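Local coordinates for protein L-lysine 6-monooxygenase involved in desferrioxamine biosynthesis (Erwinia amylovora CFBP1430, PDB 5O8P) that binds FAD and probably uses NADPH to hydroxylate a terminal amine of cadaverine, a step in the biosynthesis of the siderophore desferrioxamine, at residues 28-33 / 411-416; 24-29 / 64-69; 229-234 / 297-302. All coordinates share one frame; numbering follows the deposited sequence.

Contact 1 of 3, residues 28-33 / 411-416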
loop_
_atom_site.group_PDB
_atom_site.type_symbol
_atom_site.label_atom_id
_atom_site.label_comp_id
_atom_site.label_asym_id
_atom_site.label_seq_id
_atom_site.Cartn_x
_atom_site.Cartn_y
_atom_site.Cartn_z
ATOM N N GLU B 28 13.414 -37.236 -0.511
ATOM C CA GLU B 28 14.477 -37.719 0.400
ATOM C C GLU B 28 13.976 -38.459 1.657
ATOM O O GLU B 28 14.408 -39.587 1.893
ATOM C CB GLU B 28 15.446 -36.606 0.818
ATOM C CG GLU B 28 16.847 -37.128 1.158
ATOM C CD GLU B 28 17.806 -36.072 1.701
ATOM O OE1 GLU B 28 17.318 -35.124 2.360
ATOM O OE2 GLU B 28 19.046 -36.194 1.484
ATOM N N PRO B 29 13.053 -37.856 2.445
ATOM C CA PRO B 29 12.611 -38.517 3.687
ATOM C C PRO B 29 11.552 -39.613 3.521
ATOM O O PRO B 29 11.199 -40.241 4.511
ATOM C CB PRO B 29 12.028 -37.358 4.498
ATOM C CG PRO B 29 11.422 -36.496 3.461
ATOM C CD PRO B 29 12.324 -36.590 2.247
ATOM N N VAL B 30 11.062 -39.856 2.306
ATOM C CA VAL B 30 10.065 -40.899 2.085
ATOM C C VAL B 30 10.681 -42.304 2.260
ATOM O O VAL B 30 11.687 -42.632 1.632
ATOM C CB VAL B 30 9.416 -40.761 0.688
ATOM C CG1 VAL B 30 8.414 -41.875 0.419
ATOM C CG2 VAL B 30 8.741 -39.403 0.561
ATOM N N GLU B 31 10.061 -43.119 3.117
ATOM C CA GLU B 31 10.483 -44.504 3.357
ATOM C C GLU B 31 10.251 -45.369 2.121
ATOM O O GLU B 31 9.199 -45.294 1.498
ATOM C CB GLU B 31 9.723 -45.106 4.552
ATOM C CG GLU B 31 10.092 -44.479 5.906
ATOM C CD GLU B 31 11.355 -45.070 6.550
ATOM O OE1 GLU B 31 12.153 -45.746 5.857
ATOM O OE2 GLU B 31 11.556 -44.855 7.768
ATOM N N GLY B 32 11.234 -46.199 1.796
ATOM C CA GLY B 32 11.151 -47.117 0.654
ATOM C C GLY B 32 11.079 -46.426 -0.701
ATOM O O GLY B 32 10.410 -46.914 -1.617
ATOM N N LEU B 33 11.748 -45.286 -0.818
ATOM C CA LEU B 33 11.852 -44.584 -2.078
ATOM C C LEU B 33 13.315 -44.325 -2.348
ATOM O O LEU B 33 13.941 -43.551 -1.638
ATOM C CB LEU B 33 11.076 -43.268 -2.017
ATOM C CG LEU B 33 10.958 -42.515 -3.331
ATOM C CD1 LEU B 33 10.318 -43.357 -4.425
ATOM C CD2 LEU B 33 10.138 -41.259 -3.086
ATOM N N THR B 411 5.252 -43.779 -5.817
ATOM C CA THR B 411 4.907 -44.696 -4.719
ATOM C C THR B 411 3.432 -44.670 -4.725
ATOM O O THR B 411 2.889 -43.590 -4.633
ATOM C CB THR B 411 5.393 -44.325 -3.304
ATOM O OG1 THR B 411 4.541 -44.960 -2.330
ATOM C CG2 THR B 411 5.446 -42.869 -3.023
ATOM N N GLY B 412 2.767 -45.823 -4.794
ATOM C CA GLY B 412 1.283 -45.859 -4.884
ATOM C C GLY B 412 0.456 -45.162 -3.801
ATOM O O GLY B 412 -0.673 -44.815 -4.051
ATOM N N ARG B 413 1.011 -44.973 -2.603
ATOM C CA ARG B 413 0.338 -44.192 -1.544
ATOM C C ARG B 413 0.423 -42.684 -1.771
ATOM O O ARG B 413 1.251 -42.188 -2.539
ATOM C CB ARG B 413 0.846 -44.556 -0.148
ATOM C CG ARG B 413 2.313 -44.306 0.106
ATOM C CD ARG B 413 2.708 -44.898 1.434
ATOM N NE ARG B 413 3.809 -44.150 2.039
ATOM C CZ ARG B 413 5.108 -44.393 1.862
ATOM N NH1 ARG B 413 5.528 -45.391 1.082
ATOM N NH2 ARG B 413 6.001 -43.628 2.489
ATOM N N GLU B 414 -0.463 -41.960 -1.099
ATOM C CA GLU B 414 -0.487 -40.501 -1.164
ATOM C C GLU B 414 0.428 -39.939 -0.091
ATOM O O GLU B 414 0.009 -39.693 1.026
ATOM C CB GLU B 414 -1.931 -39.982 -1.034
ATOM C CG GLU B 414 -2.073 -38.464 -0.953
ATOM C CD GLU B 414 -3.414 -37.935 -1.469
ATOM O OE1 GLU B 414 -3.786 -38.354 -2.588
ATOM O OE2 GLU B 414 -4.081 -37.117 -0.779
ATOM N N VAL B 415 1.684 -39.714 -0.444
ATOM C CA VAL B 415 2.712 -39.388 0.555
ATOM C C VAL B 415 2.501 -38.011 1.155
ATOM O O VAL B 415 2.613 -37.830 2.350
ATOM C CB VAL B 415 4.130 -39.435 -0.054
ATOM C CG1 VAL B 415 5.189 -39.151 1.011
ATOM C CG2 VAL B 415 4.373 -40.784 -0.715
ATOM N N TYR B 416 2.225 -37.031 0.301
ATOM C CA TYR B 416 1.875 -35.690 0.735
ATOM C C TYR B 416 0.475 -35.427 0.224
ATOM O O TYR B 416 0.209 -35.677 -0.962
ATOM C CB TYR B 416 2.840 -34.693 0.144
ATOM C CG TYR B 416 4.245 -34.860 0.639
ATOM C CD1 TYR B 416 4.625 -34.397 1.889
ATOM C CD2 TYR B 416 5.205 -35.476 -0.151
ATOM C CE1 TYR B 416 5.929 -34.535 2.334
ATOM C CE2 TYR B 416 6.515 -35.609 0.282
ATOM C CZ TYR B 416 6.872 -35.130 1.530
ATOM O OH TYR B 416 8.167 -35.249 1.979
#

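Contact 2 of 3, residues 24-29 / 64-69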
loop_
_atom_site.group_PDB
_atom_site.type_symbol
_atom_site.label_atom_id
_atom_site.label_comp_id
_atom_site.label_asym_id
_atom_site.label_seq_id
_atom_site.Cartn_x
_atom_site.Cartn_y
_atom_site.Cartn_z
ATOM N N ALA B 24 13.220 -33.548 -5.162
ATOM C CA ALA B 24 14.311 -34.138 -4.401
ATOM C C ALA B 24 14.163 -33.924 -2.905
ATOM O O ALA B 24 14.349 -34.874 -2.137
ATOM C CB ALA B 24 15.646 -33.600 -4.878
ATOM N N CYS B 25 13.835 -32.702 -2.487
ATOM C CA CYS B 25 13.614 -32.435 -1.062
ATOM C C CYS B 25 12.401 -33.181 -0.529
ATOM O O CYS B 25 12.381 -33.625 0.607
ATOM C CB CYS B 25 13.397 -30.953 -0.803
ATOM S SG CYS B 25 14.701 -29.858 -1.363
ATOM N N LEU B 26 11.372 -33.288 -1.351
ATOM C CA LEU B 26 10.166 -33.983 -0.947
ATOM C C LEU B 26 10.371 -35.483 -0.911
ATOM O O LEU B 26 9.810 -36.128 -0.036
ATOM C CB LEU B 26 8.980 -33.607 -1.841
ATOM C CG LEU B 26 8.488 -32.164 -1.672
ATOM C CD1 LEU B 26 7.406 -31.841 -2.694
ATOM C CD2 LEU B 26 7.971 -31.919 -0.264
ATOM N N SER B 27 11.174 -36.032 -1.835
ATOM C CA SER B 27 11.399 -37.496 -1.900
ATOM C C SER B 27 12.413 -38.030 -0.900
ATOM O O SER B 27 12.275 -39.168 -0.483
ATOM C CB SER B 27 11.770 -37.960 -3.310
ATOM O OG SER B 27 12.825 -37.235 -3.871
ATOM N N GLU B 28 13.414 -37.236 -0.511
ATOM C CA GLU B 28 14.477 -37.719 0.400
ATOM C C GLU B 28 13.976 -38.459 1.657
ATOM O O GLU B 28 14.408 -39.587 1.893
ATOM C CB GLU B 28 15.446 -36.606 0.818
ATOM C CG GLU B 28 16.847 -37.128 1.158
ATOM C CD GLU B 28 17.806 -36.072 1.701
ATOM O OE1 GLU B 28 17.318 -35.124 2.360
ATOM O OE2 GLU B 28 19.046 -36.194 1.484
ATOM N N PRO B 29 13.053 -37.856 2.445
ATOM C CA PRO B 29 12.611 -38.517 3.687
ATOM C C PRO B 29 11.552 -39.613 3.521
ATOM O O PRO B 29 11.199 -40.241 4.511
ATOM C CB PRO B 29 12.028 -37.358 4.498
ATOM C CG PRO B 29 11.422 -36.496 3.461
ATOM C CD PRO B 29 12.324 -36.590 2.247
ATOM N N ASP B 64 8.258 -22.150 -1.961
ATOM C CA ASP B 64 9.641 -22.542 -1.880
ATOM C C ASP B 64 9.675 -23.998 -2.392
ATOM O O ASP B 64 8.831 -24.375 -3.199
ATOM C CB ASP B 64 10.153 -22.362 -0.432
ATOM C CG ASP B 64 9.409 -23.236 0.604
ATOM O OD1 ASP B 64 8.600 -24.111 0.234
ATOM O OD2 ASP B 64 9.633 -23.041 1.815
ATOM N N LEU B 65 10.611 -24.822 -1.932
ATOM C CA LEU B 65 10.785 -26.152 -2.515
ATOM C C LEU B 65 9.779 -27.184 -1.994
ATOM O O LEU B 65 9.490 -28.177 -2.679
ATOM C CB LEU B 65 12.220 -26.615 -2.268
ATOM C CG LEU B 65 13.297 -25.728 -2.915
ATOM C CD1 LEU B 65 14.662 -25.918 -2.270
ATOM C CD2 LEU B 65 13.370 -26.009 -4.412
ATOM N N VAL B 66 9.222 -26.911 -0.810
ATOM C CA VAL B 66 8.523 -27.913 0.009
ATOM C C VAL B 66 7.257 -27.469 0.765
ATOM O O VAL B 66 6.331 -28.270 0.914
ATOM C CB VAL B 66 9.491 -28.520 1.051
ATOM C CG1 VAL B 66 10.599 -29.301 0.356
ATOM C CG2 VAL B 66 10.097 -27.460 1.955
ATOM N N THR B 67 7.216 -26.223 1.250
ATOM C CA THR B 67 6.172 -25.757 2.179
ATOM C C THR B 67 4.712 -26.038 1.750
ATOM O O THR B 67 3.889 -26.336 2.605
ATOM C CB THR B 67 6.363 -24.257 2.541
ATOM O OG1 THR B 67 7.590 -24.066 3.251
ATOM C CG2 THR B 67 5.277 -23.747 3.441
ATOM N N LEU B 68 4.371 -25.967 0.464
ATOM C CA LEU B 68 2.969 -26.197 0.060
ATOM C C LEU B 68 2.571 -27.664 0.086
ATOM O O LEU B 68 1.398 -27.988 -0.021
ATOM C CB LEU B 68 2.651 -25.571 -1.305
ATOM C CG LEU B 68 2.709 -24.028 -1.347
ATOM C CD1 LEU B 68 2.392 -23.494 -2.728
ATOM C CD2 LEU B 68 1.815 -23.367 -0.315
ATOM N N ALA B 69 3.554 -28.545 0.184
ATOM C CA ALA B 69 3.314 -29.963 0.419
ATOM C C ALA B 69 3.574 -30.351 1.870
ATOM O O ALA B 69 2.901 -31.241 2.388
ATOM C CB ALA B 69 4.203 -30.787 -0.494
#

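Contact 3 of 3, residues 229-234 / 297-302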
loop_
_atom_site.group_PDB
_atom_site.type_symbol
_atom_site.label_atom_id
_atom_site.label_comp_id
_atom_site.label_asym_id
_atom_site.label_seq_id
_atom_site.Cartn_x
_atom_site.Cartn_y
_atom_site.Cartn_z
ATOM N N PRO B 229 0.033 -6.117 -27.450
ATOM C CA PRO B 229 -0.815 -4.936 -27.694
ATOM C C PRO B 229 -0.609 -3.793 -26.679
ATOM O O PRO B 229 -0.766 -2.628 -27.027
ATOM C CB PRO B 229 -2.240 -5.514 -27.609
ATOM C CG PRO B 229 -2.109 -6.700 -26.709
ATOM C CD PRO B 229 -0.773 -7.291 -27.045
ATOM N N ARG B 230 -0.278 -4.144 -25.440
ATOM C CA ARG B 230 0.037 -3.194 -24.389
ATOM C C ARG B 230 1.186 -3.771 -23.587
ATOM O O ARG B 230 1.614 -4.904 -23.836
ATOM C CB ARG B 230 -1.160 -3.038 -23.452
ATOM C CG ARG B 230 -2.422 -2.470 -24.099
ATOM C CD ARG B 230 -3.705 -2.851 -23.371
ATOM N NE ARG B 230 -4.035 -4.239 -23.659
ATOM C CZ ARG B 230 -4.125 -5.228 -22.766
ATOM N NH1 ARG B 230 -3.937 -5.008 -21.464
ATOM N NH2 ARG B 230 -4.398 -6.461 -23.191
ATOM N N PHE B 231 1.688 -2.997 -22.625
ATOM C CA PHE B 231 2.619 -3.516 -21.622
ATOM C C PHE B 231 1.770 -4.069 -20.482
ATOM O O PHE B 231 1.664 -3.450 -19.413
ATOM C CB PHE B 231 3.596 -2.423 -21.156
ATOM C CG PHE B 231 4.428 -1.864 -22.268
ATOM C CD1 PHE B 231 5.609 -2.478 -22.654
ATOM C CD2 PHE B 231 4.008 -0.744 -22.955
ATOM C CE1 PHE B 231 6.360 -1.974 -23.698
ATOM C CE2 PHE B 231 4.761 -0.224 -23.998
ATOM C CZ PHE B 231 5.938 -0.843 -24.373
ATOM N N TYR B 232 1.131 -5.213 -20.739
ATOM C CA TYR B 232 0.096 -5.716 -19.836
ATOM C C TYR B 232 0.696 -6.200 -18.527
ATOM O O TYR B 232 1.772 -6.791 -18.517
ATOM C CB TYR B 232 -0.826 -6.791 -20.474
ATOM C CG TYR B 232 -0.170 -7.929 -21.241
ATOM C CD1 TYR B 232 0.653 -8.850 -20.591
ATOM C CD2 TYR B 232 -0.405 -8.107 -22.612
ATOM C CE1 TYR B 232 1.251 -9.909 -21.277
ATOM C CE2 TYR B 232 0.189 -9.160 -23.310
ATOM C CZ TYR B 232 1.022 -10.061 -22.640
ATOM O OH TYR B 232 1.626 -11.107 -23.314
ATOM N N PRO B 233 0.021 -5.910 -17.409
ATOM C CA PRO B 233 0.466 -6.475 -16.144
ATOM C C PRO B 233 0.062 -7.940 -15.989
ATOM O O PRO B 233 -0.880 -8.408 -16.628
ATOM C CB PRO B 233 -0.254 -5.615 -15.104
ATOM C CG PRO B 233 -1.512 -5.225 -15.776
ATOM C CD PRO B 233 -1.182 -5.077 -17.234
ATOM N N LEU B 234 0.790 -8.631 -15.127
ATOM C CA LEU B 234 0.461 -9.969 -14.694
ATOM C C LEU B 234 -0.767 -9.823 -13.816
ATOM O O LEU B 234 -0.741 -9.013 -12.884
ATOM C CB LEU B 234 1.612 -10.541 -13.871
ATOM C CG LEU B 234 1.451 -11.969 -13.380
ATOM C CD1 LEU B 234 1.726 -12.915 -14.525
ATOM C CD2 LEU B 234 2.386 -12.249 -12.204
ATOM N N VAL B 297 13.960 8.281 -25.245
ATOM C CA VAL B 297 13.352 6.955 -25.170
ATOM C C VAL B 297 12.242 6.809 -26.197
ATOM O O VAL B 297 11.616 7.773 -26.588
ATOM C CB VAL B 297 12.787 6.634 -23.762
ATOM C CG1 VAL B 297 13.862 6.827 -22.698
ATOM C CG2 VAL B 297 11.557 7.472 -23.436
ATOM N N ASN B 298 12.021 5.584 -26.642
ATOM C CA ASN B 298 10.917 5.259 -27.529
ATOM C C ASN B 298 10.328 3.948 -27.059
ATOM O O ASN B 298 11.060 3.067 -26.618
ATOM C CB ASN B 298 11.406 5.135 -28.966
ATOM C CG ASN B 298 12.084 6.392 -29.445
ATOM O OD1 ASN B 298 11.432 7.397 -29.735
ATOM N ND2 ASN B 298 13.404 6.361 -29.485
ATOM N N LEU B 299 9.006 3.843 -27.117
ATOM C CA LEU B 299 8.296 2.663 -26.671
ATOM C C LEU B 299 7.231 2.366 -27.705
ATOM O O LEU B 299 6.325 3.166 -27.880
ATOM C CB LEU B 299 7.665 2.901 -25.299
ATOM C CG LEU B 299 8.637 3.001 -24.113
ATOM C CD1 LEU B 299 9.301 4.361 -24.003
ATOM C CD2 LEU B 299 7.920 2.695 -22.807
ATOM N N PHE B 300 7.359 1.241 -28.403
ATOM C CA PHE B 300 6.359 0.808 -29.383
ATOM C C PHE B 300 5.630 -0.455 -28.935
ATOM O O PHE B 300 6.164 -1.245 -28.165
ATOM C CB PHE B 300 7.032 0.566 -30.722
ATOM C CG PHE B 300 7.579 1.810 -31.348
ATOM C CD1 PHE B 300 8.871 2.238 -31.062
ATOM C CD2 PHE B 300 6.804 2.562 -32.213
ATOM C CE1 PHE B 300 9.391 3.387 -31.636
ATOM C CE2 PHE B 300 7.314 3.715 -32.796
ATOM C CZ PHE B 300 8.616 4.122 -32.507
ATOM N N THR B 301 4.405 -0.628 -29.418
ATOM C CA THR B 301 3.580 -1.798 -29.101
ATOM C C THR B 301 3.023 -2.352 -30.398
ATOM O O THR B 301 3.278 -1.793 -31.459
ATOM C CB THR B 301 2.424 -1.422 -28.156
ATOM O OG1 THR B 301 1.832 -0.196 -28.596
ATOM C CG2 THR B 301 2.928 -1.257 -26.728
ATOM N N HIS B 302 2.300 -3.468 -30.323
ATOM C CA HIS B 302 1.720 -4.125 -31.503
ATOM C C HIS B 302 2.729 -4.480 -32.609
ATOM O O HIS B 302 2.323 -4.797 -33.725
ATOM C CB HIS B 302 0.604 -3.250 -32.113
ATOM C CG HIS B 302 -0.615 -3.137 -31.256
ATOM N ND1 HIS B 302 -1.553 -4.145 -31.161
ATOM C CD2 HIS B 302 -1.070 -2.126 -30.479
ATOM C CE1 HIS B 302 -2.524 -3.762 -30.352
ATOM N NE2 HIS B 302 -2.254 -2.543 -29.922
#

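Contact 1 of 3, residues 28-33 / 411-416
V30 and V415 meet tip to tip, and this pair of methyl groups is the apolar heart of the contact: V30 CG2 lies 3.6 Å from V415 CG1. Beta-branched valines suit the place, because each puts two methyls close to its own backbone where two irregular loops lie side by side. The same V30 CG2 also approaches the ring of Y416 obliquely, 4.4 Å from CE2, so one methyl serves two neighbours.

R413 approaches from the exposed side. It starts with CG between its backbone N and carbonyl carbon (chi1 61°), then runs extended to NE, which carries the guanidinium across to the other loop. There NH2 passes 3.6 Å from V30 CG1, while E31 O lies at the edge of the guanidinium, near its plane, 3.7 Å from NH1, with no hydrogen bond formed. Y416 OH touches P29 CG at 3.8 Å, yet its hydrogen bond goes to L26 O near the end of helix 18-27.

V30 also opens a type II turn ending at L33, with G32 at the positive-phi position that glycine adopts readily. The contact ties the loop between helix 18-27 and strand 35-38 to the loop following helix 399-410, whose L407 is touched by both L33 and Y416.

Contact 2 of 3, residues 24-29 / 64-69
C25 and L26, near the C-terminal end of helix 18-27, pack against a loop organised by an Asx turn at D64. The helix follows strand 8-14 in the FAD-binding part of the fold.

The tight part centres on V66. Its CG1 sits beside the backbone N, opposite the carbonyl carbon (chi1 -65°), and from there meets C25 CB at 3.4 Å. The same methyl lies 3.8 Å from L26 CD2, as the two side chains run alongside one another, pointing opposite ways. The small cysteine places its CB against V66 CG1, whereas the longer leucine reaches on to A69, whose CB is 3.9 Å from L26 CD2. Alanine fits there because a single methyl meets the forked end of the leucine.

L65 has fewer neighbours across the contact. Its CD1 stands 4.0 Å from C25 SG, and its carbonyl oxygen L65 O is 4.2 Å from L26 CD1. All five touching residues are buried; the chain reaches the surface beyond them, at E28 and P29. Other protein covers the margins: L65 touches A110 of helix 100-113, L26 touches N403 and L407 of helix 399-410, and L68 packs on L87 of the second subunit. The side chain of L65 is about 9 Å from the bound FAD, which places the contact near the cofactor pocket.

D64 holds the loop in shape with both carboxylate oxygens. OD2 receives the T67 hydroxyl, and OD1 takes two backbone donors: V66 N comes from above the carboxylate plane, whereas T67 N, 2.7 Å from OD1, uses that oxygen's syn lone pair.

Contact 3 of 3, residues 229-234 / 297-302
With CG beside the backbone N in both residues, F231 (chi1 -60°) and H302 (chi1 -69°) direct their rings across the contact, and T301 turns CG2 toward the phenylalanine. F231 CE2 lies 3.4 Å from T301 CG2, the ring being approached obliquely. Its far end, CZ, continues to L299 CB at 4.2 Å and to F300 O at 3.8 Å. A large flat ring suits this place, spanning three successive residues at the end of strand 297-300.

P229 lies over one face of the H302 imidazole in a CH-pi contact, its CA 3.5 Å from the ring centroid. Proline's compact ring can lie against the imidazole, and its CB also reaches H302 CE1. F231, at the centre of an inverse gamma turn, also meets the ring of W224, while R230, whose CB points away from 297-302, makes a salt bridge with E235 of the third subunit. Y232, which follows F231, binds NADP(+), though none is bound to this chain.

P229 O is 3.3 Å from H302 NE2, but the angle is too poor for a hydrogen bond. Apolar and CH-pi contacts hold the loop against the outermost strand, within this chain, of the parallel sheet in the probably Rossmann-type NADP(H) region.

Overall arrangement
From the N terminus, helix 18-27 and the loop after it supply the first segments of both contact 2 and contact 1, which share E28 and P29. Contact 2 closes a short loop at 64-69, near the FAD pocket. Contact 3 comes later in sequence and closes the loop between 234 and 297, joining the segment after strand 221-225 to the outermost strand, within this chain, of the parallel sheet. Contact 1 closes last, bringing 411-416 back beside the beginning of the chain and so enclosing contact 3. Contacts 1 and 2 touch through Y416 and L26, whereas contact 3 lies on the opposite side of the chain's centre, its centre about 47 Å from that of contact 1.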